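Local structure of leucine aminopeptidase (5GNE) at residues E136-F141 with P171-V176; V162-K167 with S245-Q250; E184-G189 with R228-I233; N198-D203 with N347-I352. The protein probably removes amino acids from the N terminus of peptides as a zinc-dependent aminopeptidase of the M28 family. One frame throughout, in Å; residues are numbered along the deposited sequence.

Contact 1. Residues E136-F141 with P171-V176; sequences EAAQWF and PSVVTV
Thr-175 serves two neighbours: its methyl CG2 meets CE1 of Phe-141 at 4.1 Å, while its hydroxyl OG1 is hydrogen-bonded to the backbone O of Phe-232 on the adjoining strand. A chi1 of 75° sets OG1 between the backbone N and the carbonyl carbon and leaves CG2 for the aromatic ring. No hydrogen bond crosses the contact, which is made by packing. CG1 of Val-173 lies at the edge of the Phe-141 ring, close to its plane, with CD1 of the phenylalanine 3.6 Å away, and the two side chains pass alongside one another, pointing opposite ways. Segments 136-141 and 171-176 run almost parallel, 10° apart with axes 8.3 Å at closest approach; helix 132-151 is part of the helical layer over the central mixed sheet of the M28 alpha/beta fold. Ala-138 is the point of closest backbone approach: its CB lies 3.5 Å from Pro-171 O and 4.0 Å from CD of the proline, and its carbonyl O is 3.5 Å from CG2 of Val-173. Phe-141 holds its CG anti to the backbone N (chi1 177°), which carries the ring between strand and helix 202-221, where Ile-209 and Leu-213 touch it.

Contact 2. Residues V162-K167 with S245-Q250; sequences VKTGNK and SGYVVQ
Tyr-247 lays its ring beneath the turn at Thr-164 and Gly-165, and the backbone of that turn does much of the touching. The amide N of Gly-165 stands over one ring face, 3.3 Å above the plane and offset toward the rim, with CE2 of Tyr-247 as its nearest atom. Beyond it, CA of Gly-165 comes to 3.5 Å from CZ of the tyrosine. Thr-164 crosses the aromatic side chain at about a right angle; its carbonyl C lies 3.4 Å from CE2 of Tyr-247 and its methyl CG2 4.0 Å from CD2. The backbone bends in an inverse gamma turn centred on Thr-164, closed by a weak hydrogen bond from Gly-165 N to Lys-163 O. That same Lys-163 O sits 3.7 Å from CB of Tyr-247, near the root of the ring. In the tyrosine, CG is anti to the carbonyl carbon (chi1 -73°), which swings the ring out under the turn. Farther back along the strand the fit is aliphatic: CG1 of Val-162 approaches CB of Tyr-247 at 4.2 Å, and CB of Val-162 packs against CG2 of Val-248. Segments 162-164 and 245-250 run at 140° to each other, and Thr-164 OG1 is tied to Gln-170 O at the start of the next strand. Val-248 continues across the sheet, packing on Ser-172 and Val-174 of strand 170-177 and on Ile-233 of strand 230-235.

Contact 3. Residues E184-G189 with R228-I233; sequences EAIVIG and RPIYFI. With SO4 (sulfate ion), chain E.
Ile-186 and Tyr-231 lead a set of four backbone hydrogen bonds that join two parallel strands. Tyr-231 N donates a hydrogen bond to Ile-186 O at 2.7 Å, nearly straight (172°). Ile-186 N binds Pro-229 O, Ile-188 N binds Tyr-231 O, and Ile-233 N binds Ile-188 O. These are the two strands of a beta-alpha-beta crossover in the central sheet, with helix 202-221 connecting them. At the start of the pair the Arg-228 guanidinium and the Glu-184 backbone make the polar contacts. Arg-228 NH1 donates to Glu-184 O at 2.8 Å, on a lone pair in the carbonyl plane though the bond is bent, 137° at the hydrogen, and also to O3 of a sulfate ion that probably came from the crystallisation liquor. Glu-184 N reaches the same sulfate O3 at 2.7 Å, and Arg-228 NH2 binds sulfate O2, so peptide and guanidinium together hold the anion. Apolar contacts form on both faces of this strand pair. On one, CD1 of Ile-186 lies beside CD1 of Ile-230 at 3.7 Å, and Ile-188 sets CG1 3.9 Å from CE2 of Phe-232; helices 355-373 and 202-221 pack over these side chains. On the face of Val-187, Tyr-231 and Ile-233, CG1 of Val-187 meets CD1 of Ile-233 at 3.6 Å. Separately, Ala-185 CB touches the Tyr-231 ring edge, 3.5 Å from CE1.

Contact 4. Residues N198-D203 with N347-I352; sequences NMPGAD and NDTLDI
Asp-348 receives the start of helix 202-221, where Gly-201 holds the N-cap position and the first backbone N-H groups of the helix point to the aspartate across the contact. Its carbonyl O accepts from Ala-202 N at 2.8 Å, the donor standing 42° out of the carbonyl plane. Its carboxylate OD1 accepts from Asp-203 N at 2.7 Å, likewise met from above the carboxylate plane. With CG anti to the backbone N (chi1 -167°), the carboxylate reaches over the helix end, and OD2 goes on to Asp-204 N. Asp-204 binds both zinc ions, so Asp-348 is a second-shell residue that fixes the backbone of a metal ligand; the positive end of the helix would probably stabilise its negative charge. Asp-203 sends its own carboxylate elsewhere, to Asn-340 ND2 and Gly-269 N. Ala-202, the next most buried, packs its CB against the backbone of Asp-348 and Thr-349, where the chain makes an inverse gamma turn centred on Asp-348. Pro-200 flanks the other side of Asp-348 O with its ring carbons, and its CG lies 3.9 Å from the methyl CG2 of Thr-349.

Followed from the N terminus, helix 132-151 opens contact 1, and strand 157-164 opens contact 2 before strand 170-177 closes contact 1, so these two cross. Strand 185-191 then opens contact 3, and the start of helix 202-221 opens contact 4. Strand 230-235 closes contact 3, which falls entirely within the span of contact 2, closed soon afterwards by helix 243-254. Contact 4 waits for the loop 347-352 and crosses both contacts 2 and 3. Contacts 1, 2 and 3 share the mixed sheet: Ser-172 O bonds Val-162 N, and Thr-175 O bonds Phe-232 N. Contact 4 stands apart, joining a helix start to the late loop beside the zinc site.

Contact 1. Residues E136-F141 with P171-V176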
loop_
_atom_site.group_PDB
_atom_site.type_symbol
_atom_site.label_atom_id
_atom_site.label_comp_id
_atom_site.label_asym_id
_atom_site.label_seq_id
_atom_site.Cartn_x
_atom_site.Cartn_y
_atom_site.Cartn_z
ATOM N N GLU A 136 18.247 -1.252 1.158
ATOM C CA GLU A 136 18.645 -0.787 -0.163
ATOM C C GLU A 136 17.459 -0.498 -1.043
ATOM O O GLU A 136 17.431 0.531 -1.735
ATOM C CB GLU A 136 19.543 -1.817 -0.849
ATOM C CG GLU A 136 20.926 -1.830 -0.294
ATOM C CD GLU A 136 21.721 -3.073 -0.633
ATOM O OE1 GLU A 136 21.218 -3.906 -1.409
ATOM O OE2 GLU A 136 22.858 -3.212 -0.124
ATOM N N ALA A 137 16.460 -1.377 -0.988
ATOM C CA ALA A 137 15.303 -1.204 -1.853
ATOM C C ALA A 137 14.663 0.154 -1.578
ATOM O O ALA A 137 14.352 0.910 -2.511
ATOM C CB ALA A 137 14.318 -2.342 -1.674
ATOM N N ALA A 138 14.568 0.508 -0.304
ATOM C CA ALA A 138 13.972 1.779 0.074
ATOM C C ALA A 138 14.839 2.921 -0.434
ATOM O O ALA A 138 14.334 3.869 -1.030
ATOM C CB ALA A 138 13.786 1.862 1.578
ATOM N N GLN A 139 16.146 2.824 -0.215
ATOM C CA GLN A 139 17.056 3.875 -0.681
ATOM C C GLN A 139 17.010 4.022 -2.185
ATOM O O GLN A 139 17.020 5.132 -2.711
ATOM C CB GLN A 139 18.490 3.615 -0.220
ATOM C CG GLN A 139 18.611 3.648 1.278
ATOM C CD GLN A 139 19.944 3.178 1.774
ATOM O OE1 GLN A 139 20.537 2.251 1.225
ATOM N NE2 GLN A 139 20.432 3.815 2.830
ATOM N N TRP A 140 16.988 2.890 -2.870
ATOM C CA TRP A 140 16.832 2.864 -4.317
ATOM C C TRP A 140 15.610 3.677 -4.782
ATOM O O TRP A 140 15.704 4.541 -5.655
ATOM C CB TRP A 140 16.745 1.417 -4.795
ATOM C CG TRP A 140 16.709 1.292 -6.270
ATOM C CD1 TRP A 140 17.777 1.335 -7.124
ATOM C CD2 TRP A 140 15.551 1.085 -7.084
ATOM N NE1 TRP A 140 17.354 1.173 -8.414
ATOM C CE2 TRP A 140 15.992 1.026 -8.425
ATOM C CE3 TRP A 140 14.183 0.947 -6.812
ATOM C CZ2 TRP A 140 15.118 0.829 -9.495
ATOM C CZ3 TRP A 140 13.309 0.761 -7.879
ATOM C CH2 TRP A 140 13.781 0.707 -9.204
ATOM N N PHE A 141 14.465 3.380 -4.187
ATOM C CA PHE A 141 13.223 4.025 -4.553
ATOM C C PHE A 141 13.332 5.532 -4.440
ATOM O O PHE A 141 12.956 6.258 -5.362
ATOM C CB PHE A 141 12.086 3.512 -3.658
ATOM C CG PHE A 141 10.761 4.163 -3.916
ATOM C CD1 PHE A 141 10.396 5.315 -3.230
ATOM C CD2 PHE A 141 9.871 3.604 -4.817
ATOM C CE1 PHE A 141 9.177 5.924 -3.453
ATOM C CE2 PHE A 141 8.637 4.181 -5.048
ATOM C CZ PHE A 141 8.284 5.357 -4.363
ATOM N N PRO A 171 13.287 1.936 6.244
ATOM C CA PRO A 171 12.388 3.082 6.392
ATOM C C PRO A 171 11.350 3.116 5.284
ATOM O O PRO A 171 11.547 2.480 4.235
ATOM C CB PRO A 171 13.329 4.275 6.249
ATOM C CG PRO A 171 14.311 3.795 5.271
ATOM C CD PRO A 171 14.494 2.301 5.490
ATOM N N SER A 172 10.276 3.866 5.496
ATOM C CA SER A 172 9.357 4.171 4.417
ATOM C C SER A 172 9.907 5.345 3.611
ATOM O O SER A 172 10.711 6.118 4.124
ATOM C CB SER A 172 7.986 4.519 4.993
ATOM O OG SER A 172 7.358 3.355 5.469
ATOM N N VAL A 173 9.413 5.538 2.394
ATOM C CA VAL A 173 9.823 6.679 1.600
ATOM C C VAL A 173 8.615 7.428 1.086
ATOM O O VAL A 173 7.771 6.862 0.387
ATOM C CB VAL A 173 10.670 6.248 0.409
ATOM C CG1 VAL A 173 11.097 7.474 -0.400
ATOM C CG2 VAL A 173 11.874 5.417 0.867
ATOM N N VAL A 174 8.546 8.713 1.430
ATOM C CA VAL A 174 7.473 9.597 1.013
ATOM C C VAL A 174 8.042 10.568 -0.022
ATOM O O VAL A 174 9.061 11.208 0.228
ATOM C CB VAL A 174 6.901 10.381 2.220
ATOM C CG1 VAL A 174 5.798 11.373 1.800
ATOM C CG2 VAL A 174 6.377 9.423 3.266
ATOM N N THR A 175 7.402 10.659 -1.188
ATOM C CA THR A 175 7.774 11.638 -2.208
ATOM C C THR A 175 6.528 12.402 -2.617
ATOM O O THR A 175 5.411 11.913 -2.420
ATOM C CB THR A 175 8.368 11.006 -3.442
ATOM O OG1 THR A 175 7.316 10.394 -4.203
ATOM C CG2 THR A 175 9.432 9.984 -3.059
ATOM N N VAL A 176 6.714 13.620 -3.122
ATOM C CA VAL A 176 5.589 14.445 -3.528
ATOM C C VAL A 176 5.945 15.292 -4.720
ATOM O O VAL A 176 7.012 15.890 -4.773
ATOM C CB VAL A 176 5.083 15.384 -2.377
ATOM C CG1 VAL A 176 6.198 16.243 -1.822
ATOM C CG2 VAL A 176 3.934 16.264 -2.870
#

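Contact 2. Residues V162-K167 with S245-Q250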
loop_
_atom_site.group_PDB
_atom_site.type_symbol
_atom_site.label_atom_id
_atom_site.label_comp_id
_atom_site.label_asym_id
_atom_site.label_seq_id
_atom_site.Cartn_x
_atom_site.Cartn_y
_atom_site.Cartn_z
ATOM N N VAL A 162 10.682 8.144 6.285
ATOM C CA VAL A 162 9.951 8.110 7.532
ATOM C C VAL A 162 10.326 6.839 8.294
ATOM O O VAL A 162 10.062 5.739 7.840
ATOM C CB VAL A 162 8.450 8.172 7.314
ATOM C CG1 VAL A 162 7.724 7.933 8.644
ATOM C CG2 VAL A 162 8.066 9.540 6.717
ATOM N N LYS A 163 10.997 7.032 9.424
ATOM C CA LYS A 163 11.513 5.981 10.287
ATOM C C LYS A 163 10.428 4.975 10.630
ATOM O O LYS A 163 9.309 5.354 10.942
ATOM C CB LYS A 163 12.024 6.633 11.583
ATOM C CG LYS A 163 13.374 6.217 12.108
ATOM C CD LYS A 163 13.734 7.078 13.335
ATOM C CE LYS A 163 13.985 8.552 12.943
ATOM N NZ LYS A 163 14.652 9.404 13.992
ATOM N N THR A 164 10.761 3.691 10.610
ATOM C CA THR A 164 9.783 2.672 10.984
ATOM C C THR A 164 9.955 2.396 12.468
ATOM O O THR A 164 10.242 1.282 12.893
ATOM C CB THR A 164 9.916 1.389 10.115
ATOM O OG1 THR A 164 9.869 1.765 8.736
ATOM C CG2 THR A 164 8.744 0.425 10.361
ATOM N N GLY A 165 9.744 3.451 13.249
ATOM C CA GLY A 165 9.983 3.421 14.678
ATOM C C GLY A 165 11.387 2.936 14.971
ATOM O O GLY A 165 12.343 3.272 14.271
ATOM N N ASN A 166 11.512 2.124 16.007
ATOM C CA ASN A 166 12.832 1.612 16.359
ATOM C C ASN A 166 12.859 0.113 16.174
ATOM O O ASN A 166 13.788 -0.556 16.598
ATOM C CB ASN A 166 13.211 1.985 17.799
ATOM C CG ASN A 166 13.797 3.389 17.913
ATOM O OD1 ASN A 166 14.522 3.852 17.029
ATOM N ND2 ASN A 166 13.493 4.065 19.013
ATOM N N LYS A 167 11.840 -0.407 15.506
ATOM C CA LYS A 167 11.714 -1.848 15.374
ATOM C C LYS A 167 12.325 -2.401 14.109
ATOM O O LYS A 167 12.726 -3.560 14.086
ATOM C CB LYS A 167 10.236 -2.249 15.457
ATOM C CG LYS A 167 9.479 -1.454 16.506
ATOM C CD LYS A 167 8.032 -1.877 16.620
ATOM C CE LYS A 167 7.794 -2.706 17.884
ATOM N NZ LYS A 167 6.362 -3.158 18.051
ATOM N N SER A 245 3.280 1.859 6.995
ATOM C CA SER A 245 2.234 2.832 6.684
ATOM C C SER A 245 1.594 3.412 7.955
ATOM O O SER A 245 1.073 4.524 7.932
ATOM C CB SER A 245 1.131 2.216 5.812
ATOM O OG SER A 245 0.692 0.978 6.324
ATOM N N GLY A 246 1.586 2.637 9.034
ATOM C CA GLY A 246 1.211 3.151 10.341
ATOM C C GLY A 246 1.961 4.439 10.635
ATOM O O GLY A 246 1.379 5.515 10.791
ATOM N N TYR A 247 3.280 4.327 10.682
ATOM C CA TYR A 247 4.123 5.499 10.892
ATOM C C TYR A 247 3.905 6.591 9.857
ATOM O O TYR A 247 3.838 7.762 10.215
ATOM C CB TYR A 247 5.589 5.077 10.933
ATOM C CG TYR A 247 5.900 4.364 12.219
ATOM C CD1 TYR A 247 5.703 5.011 13.443
ATOM C CD2 TYR A 247 6.375 3.062 12.232
ATOM C CE1 TYR A 247 5.984 4.380 14.639
ATOM C CE2 TYR A 247 6.658 2.427 13.423
ATOM C CZ TYR A 247 6.459 3.094 14.625
ATOM O OH TYR A 247 6.736 2.477 15.815
ATOM N N VAL A 248 3.781 6.215 8.583
ATOM C CA VAL A 248 3.556 7.225 7.554
ATOM C C VAL A 248 2.246 8.007 7.796
ATOM O O VAL A 248 2.212 9.237 7.651
ATOM C CB VAL A 248 3.561 6.613 6.147
ATOM C CG1 VAL A 248 3.156 7.653 5.125
ATOM C CG2 VAL A 248 4.943 6.077 5.818
ATOM N N VAL A 249 1.162 7.311 8.114
ATOM C CA VAL A 249 -0.103 7.997 8.341
ATOM C C VAL A 249 -0.009 8.932 9.552
ATOM O O VAL A 249 -0.484 10.083 9.522
ATOM C CB VAL A 249 -1.269 7.005 8.536
ATOM C CG1 VAL A 249 -2.524 7.768 8.822
ATOM C CG2 VAL A 249 -1.455 6.202 7.255
ATOM N N GLN A 250 0.643 8.451 10.600
ATOM C CA GLN A 250 0.908 9.277 11.764
ATOM C C GLN A 250 1.740 10.514 11.362
ATOM O O GLN A 250 1.479 11.621 11.850
ATOM C CB GLN A 250 1.610 8.455 12.854
ATOM C CG GLN A 250 0.719 7.346 13.408
ATOM C CD GLN A 250 -0.578 7.870 14.030
ATOM O OE1 GLN A 250 -0.554 8.724 14.922
ATOM N NE2 GLN A 250 -1.715 7.354 13.563
#

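Contact 3. Residues E184-G189 with R228-I233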
loop_
_atom_site.group_PDB
_atom_site.type_symbol
_atom_site.label_atom_id
_atom_site.label_comp_id
_atom_site.label_asym_id
_atom_site.label_seq_id
_atom_site.Cartn_x
_atom_site.Cartn_y
_atom_site.Cartn_z
ATOM N N GLU A 184 -6.057 19.729 -0.839
ATOM C CA GLU A 184 -5.847 18.435 -0.242
ATOM C C GLU A 184 -5.114 17.578 -1.243
ATOM O O GLU A 184 -5.342 17.641 -2.448
ATOM C CB GLU A 184 -7.166 17.780 0.147
ATOM C CG GLU A 184 -8.029 18.569 1.114
ATOM C CD GLU A 184 -9.387 17.930 1.303
ATOM O OE1 GLU A 184 -9.604 17.308 2.363
ATOM O OE2 GLU A 184 -10.236 18.045 0.389
ATOM N N ALA A 185 -4.188 16.799 -0.727
ATOM C CA ALA A 185 -3.294 16.046 -1.565
ATOM C C ALA A 185 -3.934 14.740 -2.058
ATOM O O ALA A 185 -4.965 14.279 -1.550
ATOM C CB ALA A 185 -2.004 15.766 -0.818
ATOM N N ILE A 186 -3.291 14.147 -3.052
ATOM C CA ILE A 186 -3.636 12.823 -3.494
ATOM C C ILE A 186 -2.473 11.956 -3.104
ATOM O O ILE A 186 -1.343 12.386 -3.196
ATOM C CB ILE A 186 -3.910 12.775 -4.987
ATOM C CG1 ILE A 186 -5.139 13.620 -5.284
ATOM C CG2 ILE A 186 -4.206 11.358 -5.449
ATOM C CD1 ILE A 186 -5.211 13.966 -6.728
ATOM N N VAL A 187 -2.761 10.768 -2.582
ATOM C CA VAL A 187 -1.723 9.839 -2.178
ATOM C C VAL A 187 -1.813 8.529 -2.971
ATOM O O VAL A 187 -2.888 7.902 -3.073
ATOM C CB VAL A 187 -1.790 9.539 -0.667
ATOM C CG1 VAL A 187 -0.784 8.472 -0.290
ATOM C CG2 VAL A 187 -1.550 10.802 0.141
ATOM N N ILE A 188 -0.675 8.125 -3.511
ATOM C CA ILE A 188 -0.477 6.820 -4.105
ATOM C C ILE A 188 0.546 6.063 -3.257
ATOM O O ILE A 188 1.621 6.606 -2.939
ATOM C CB ILE A 188 0.097 6.903 -5.555
ATOM C CG1 ILE A 188 -0.541 8.043 -6.348
ATOM C CG2 ILE A 188 -0.025 5.553 -6.251
ATOM C CD1 ILE A 188 -2.027 7.861 -6.551
ATOM N N GLY A 189 0.276 4.815 -2.932
ATOM C CA GLY A 189 1.201 4.067 -2.103
ATOM C C GLY A 189 1.299 2.614 -2.512
ATOM O O GLY A 189 0.377 2.057 -3.108
ATOM N N ARG A 228 -3.014 19.980 -7.304
ATOM C CA ARG A 228 -2.885 19.447 -5.946
ATOM C C ARG A 228 -1.530 18.794 -5.860
ATOM O O ARG A 228 -1.056 18.287 -6.866
ATOM C CB ARG A 228 -3.928 18.377 -5.660
ATOM C CG ARG A 228 -5.298 18.702 -6.138
ATOM C CD ARG A 228 -6.280 17.556 -5.850
ATOM N NE ARG A 228 -7.613 18.140 -5.798
ATOM C CZ ARG A 228 -8.047 18.920 -4.817
ATOM N NH1 ARG A 228 -7.280 19.176 -3.772
ATOM N NH2 ARG A 228 -9.256 19.418 -4.877
ATOM N N PRO A 229 -0.938 18.719 -4.660
ATOM C CA PRO A 229 0.213 17.829 -4.481
ATOM C C PRO A 229 -0.178 16.363 -4.702
ATOM O O PRO A 229 -1.252 15.944 -4.260
ATOM C CB PRO A 229 0.619 18.047 -3.030
ATOM C CG PRO A 229 -0.121 19.294 -2.596
ATOM C CD PRO A 229 -1.364 19.334 -3.396
ATOM N N ILE A 230 0.713 15.602 -5.330
ATOM C CA ILE A 230 0.552 14.176 -5.483
ATOM C C ILE A 230 1.669 13.499 -4.733
ATOM O O ILE A 230 2.830 13.761 -4.990
ATOM C CB ILE A 230 0.631 13.739 -6.958
ATOM C CG1 ILE A 230 -0.249 14.635 -7.814
ATOM C CG2 ILE A 230 0.245 12.262 -7.097
ATOM C CD1 ILE A 230 -1.693 14.732 -7.350
ATOM N N TYR A 231 1.324 12.600 -3.831
ATOM C CA TYR A 231 2.335 11.840 -3.117
ATOM C C TYR A 231 2.528 10.458 -3.706
ATOM O O TYR A 231 1.564 9.762 -4.096
ATOM C CB TYR A 231 1.976 11.698 -1.627
ATOM C CG TYR A 231 2.146 12.955 -0.820
ATOM C CD1 TYR A 231 1.154 13.930 -0.789
ATOM C CD2 TYR A 231 3.297 13.154 -0.058
ATOM C CE1 TYR A 231 1.319 15.099 -0.035
ATOM C CE2 TYR A 231 3.465 14.309 0.698
ATOM C CZ TYR A 231 2.472 15.277 0.698
ATOM O OH TYR A 231 2.628 16.418 1.441
ATOM N N PHE A 232 3.776 10.040 -3.757
ATOM C CA PHE A 232 4.041 8.660 -4.088
ATOM C C PHE A 232 4.818 8.072 -2.930
ATOM O O PHE A 232 5.824 8.636 -2.512
ATOM C CB PHE A 232 4.802 8.533 -5.396
ATOM C CG PHE A 232 4.069 9.113 -6.576
ATOM C CD1 PHE A 232 4.194 10.464 -6.888
ATOM C CD2 PHE A 232 3.267 8.315 -7.377
ATOM C CE1 PHE A 232 3.521 11.004 -7.972
ATOM C CE2 PHE A 232 2.595 8.844 -8.452
ATOM C CZ PHE A 232 2.723 10.189 -8.757
ATOM N N ILE A 233 4.318 6.967 -2.388
ATOM C CA ILE A 233 4.863 6.381 -1.187
ATOM C C ILE A 233 5.260 4.914 -1.311
ATOM O O ILE A 233 4.541 4.089 -1.869
ATOM C CB ILE A 233 3.871 6.527 -0.004
ATOM C CG1 ILE A 233 3.458 8.000 0.154
ATOM C CG2 ILE A 233 4.521 6.084 1.267
ATOM C CD1 ILE A 233 2.480 8.267 1.238
HETATM S S SO4 E . -9.702 21.330 -1.888
HETATM O O1 SO4 E . -9.473 22.327 -2.936
HETATM O O2 SO4 E . -10.578 20.259 -2.374
HETATM O O3 SO4 E . -8.425 20.771 -1.462
HETATM O O4 SO4 E . -10.322 21.991 -0.743
#

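Contact 4. Residues N198-D203 with N347-I352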
loop_
_atom_site.group_PDB
_atom_site.type_symbol
_atom_site.label_atom_id
_atom_site.label_comp_id
_atom_site.label_asym_id
_atom_site.label_seq_id
_atom_site.Cartn_x
_atom_site.Cartn_y
_atom_site.Cartn_z
ATOM N N ASN A 198 14.400 -16.169 0.855
ATOM C CA ASN A 198 14.414 -15.957 -0.577
ATOM C C ASN A 198 13.025 -15.596 -1.120
ATOM O O ASN A 198 12.181 -16.458 -1.375
ATOM C CB ASN A 198 14.956 -17.182 -1.271
ATOM C CG ASN A 198 14.856 -17.067 -2.761
ATOM O OD1 ASN A 198 15.402 -16.139 -3.356
ATOM N ND2 ASN A 198 14.164 -18.014 -3.384
ATOM N N MET A 199 12.807 -14.300 -1.295
ATOM C CA MET A 199 11.489 -13.759 -1.615
ATOM C C MET A 199 11.607 -12.685 -2.674
ATOM O O MET A 199 11.865 -11.520 -2.368
ATOM C CB MET A 199 10.830 -13.185 -0.363
ATOM C CG MET A 199 10.635 -14.181 0.763
ATOM S SD MET A 199 9.231 -15.269 0.478
ATOM C CE MET A 199 9.463 -16.459 1.791
ATOM N N PRO A 200 11.409 -13.078 -3.932
ATOM C CA PRO A 200 11.447 -12.108 -5.029
ATOM C C PRO A 200 10.308 -11.108 -4.905
ATOM O O PRO A 200 10.435 -9.968 -5.366
ATOM C CB PRO A 200 11.331 -12.986 -6.298
ATOM C CG PRO A 200 10.878 -14.358 -5.813
ATOM C CD PRO A 200 11.365 -14.476 -4.398
ATOM N N GLY A 201 9.202 -11.557 -4.315
ATOM C CA GLY A 201 8.059 -10.709 -4.028
ATOM C C GLY A 201 7.647 -9.953 -5.268
ATOM O O GLY A 201 7.343 -8.764 -5.216
ATOM N N ALA A 202 7.642 -10.656 -6.395
ATOM C CA ALA A 202 7.372 -10.021 -7.662
ATOM C C ALA A 202 5.976 -9.402 -7.711
ATOM O O ALA A 202 5.849 -8.190 -7.863
ATOM C CB ALA A 202 7.545 -11.013 -8.782
ATOM N N ASP A 203 4.935 -10.224 -7.609
ATOM C CA ASP A 203 3.579 -9.689 -7.545
ATOM C C ASP A 203 3.343 -9.004 -6.204
ATOM O O ASP A 203 2.757 -7.939 -6.156
ATOM C CB ASP A 203 2.536 -10.777 -7.718
ATOM C CG ASP A 203 1.137 -10.219 -7.875
ATOM O OD1 ASP A 203 1.019 -9.161 -8.528
ATOM O OD2 ASP A 203 0.155 -10.821 -7.358
ATOM N N ASN A 347 8.486 -18.509 -5.038
ATOM C CA ASN A 347 7.950 -18.532 -6.399
ATOM C C ASN A 347 7.086 -17.334 -6.806
ATOM O O ASN A 347 6.409 -17.378 -7.833
ATOM C CB ASN A 347 7.169 -19.822 -6.611
ATOM C CG ASN A 347 8.056 -21.042 -6.524
ATOM O OD1 ASN A 347 8.862 -21.305 -7.424
ATOM N ND2 ASN A 347 7.941 -21.778 -5.422
ATOM N N ASP A 348 7.115 -16.265 -6.010
ATOM C CA ASP A 348 6.520 -14.991 -6.415
ATOM C C ASP A 348 7.542 -14.312 -7.313
ATOM O O ASP A 348 8.182 -13.347 -6.916
ATOM C CB ASP A 348 6.183 -14.126 -5.204
ATOM C CG ASP A 348 5.281 -12.937 -5.547
ATOM O OD1 ASP A 348 4.917 -12.772 -6.732
ATOM O OD2 ASP A 348 4.946 -12.155 -4.629
ATOM N N THR A 349 7.728 -14.870 -8.511
ATOM C CA THR A 349 8.831 -14.474 -9.385
ATOM C C THR A 349 8.411 -13.577 -10.520
ATOM O O THR A 349 7.241 -13.532 -10.897
ATOM C CB THR A 349 9.514 -15.666 -10.011
ATOM O OG1 THR A 349 8.566 -16.385 -10.812
ATOM C CG2 THR A 349 10.107 -16.550 -8.927
ATOM N N LEU A 350 9.398 -12.862 -11.047
ATOM C CA LEU A 350 9.250 -11.988 -12.197
ATOM C C LEU A 350 8.387 -12.628 -13.301
ATOM O O LEU A 350 7.555 -11.969 -13.911
ATOM C CB LEU A 350 10.638 -11.637 -12.746
ATOM C CG LEU A 350 10.758 -10.684 -13.939
ATOM C CD1 LEU A 350 10.264 -9.310 -13.534
ATOM C CD2 LEU A 350 12.184 -10.611 -14.466
ATOM N N ASP A 351 8.591 -13.914 -13.556
ATOM C CA ASP A 351 7.958 -14.587 -14.695
ATOM C C ASP A 351 6.460 -14.831 -14.531
ATOM O O ASP A 351 5.759 -15.222 -15.471
ATOM C CB ASP A 351 8.680 -15.897 -14.910
ATOM C CG ASP A 351 10.160 -15.700 -14.902
ATOM O OD1 ASP A 351 10.726 -15.379 -15.972
ATOM O OD2 ASP A 351 10.729 -15.773 -13.782
ATOM N N ILE A 352 5.993 -14.574 -13.322
ATOM C CA ILE A 352 4.601 -14.669 -12.948
ATOM C C ILE A 352 3.816 -13.387 -13.302
ATOM O O ILE A 352 2.597 -13.419 -13.514
ATOM C CB ILE A 352 4.559 -14.951 -11.435
ATOM C CG1 ILE A 352 5.333 -16.238 -11.151
ATOM C CG2 ILE A 352 3.170 -15.012 -10.884
ATOM C CD1 ILE A 352 4.863 -17.378 -11.957
#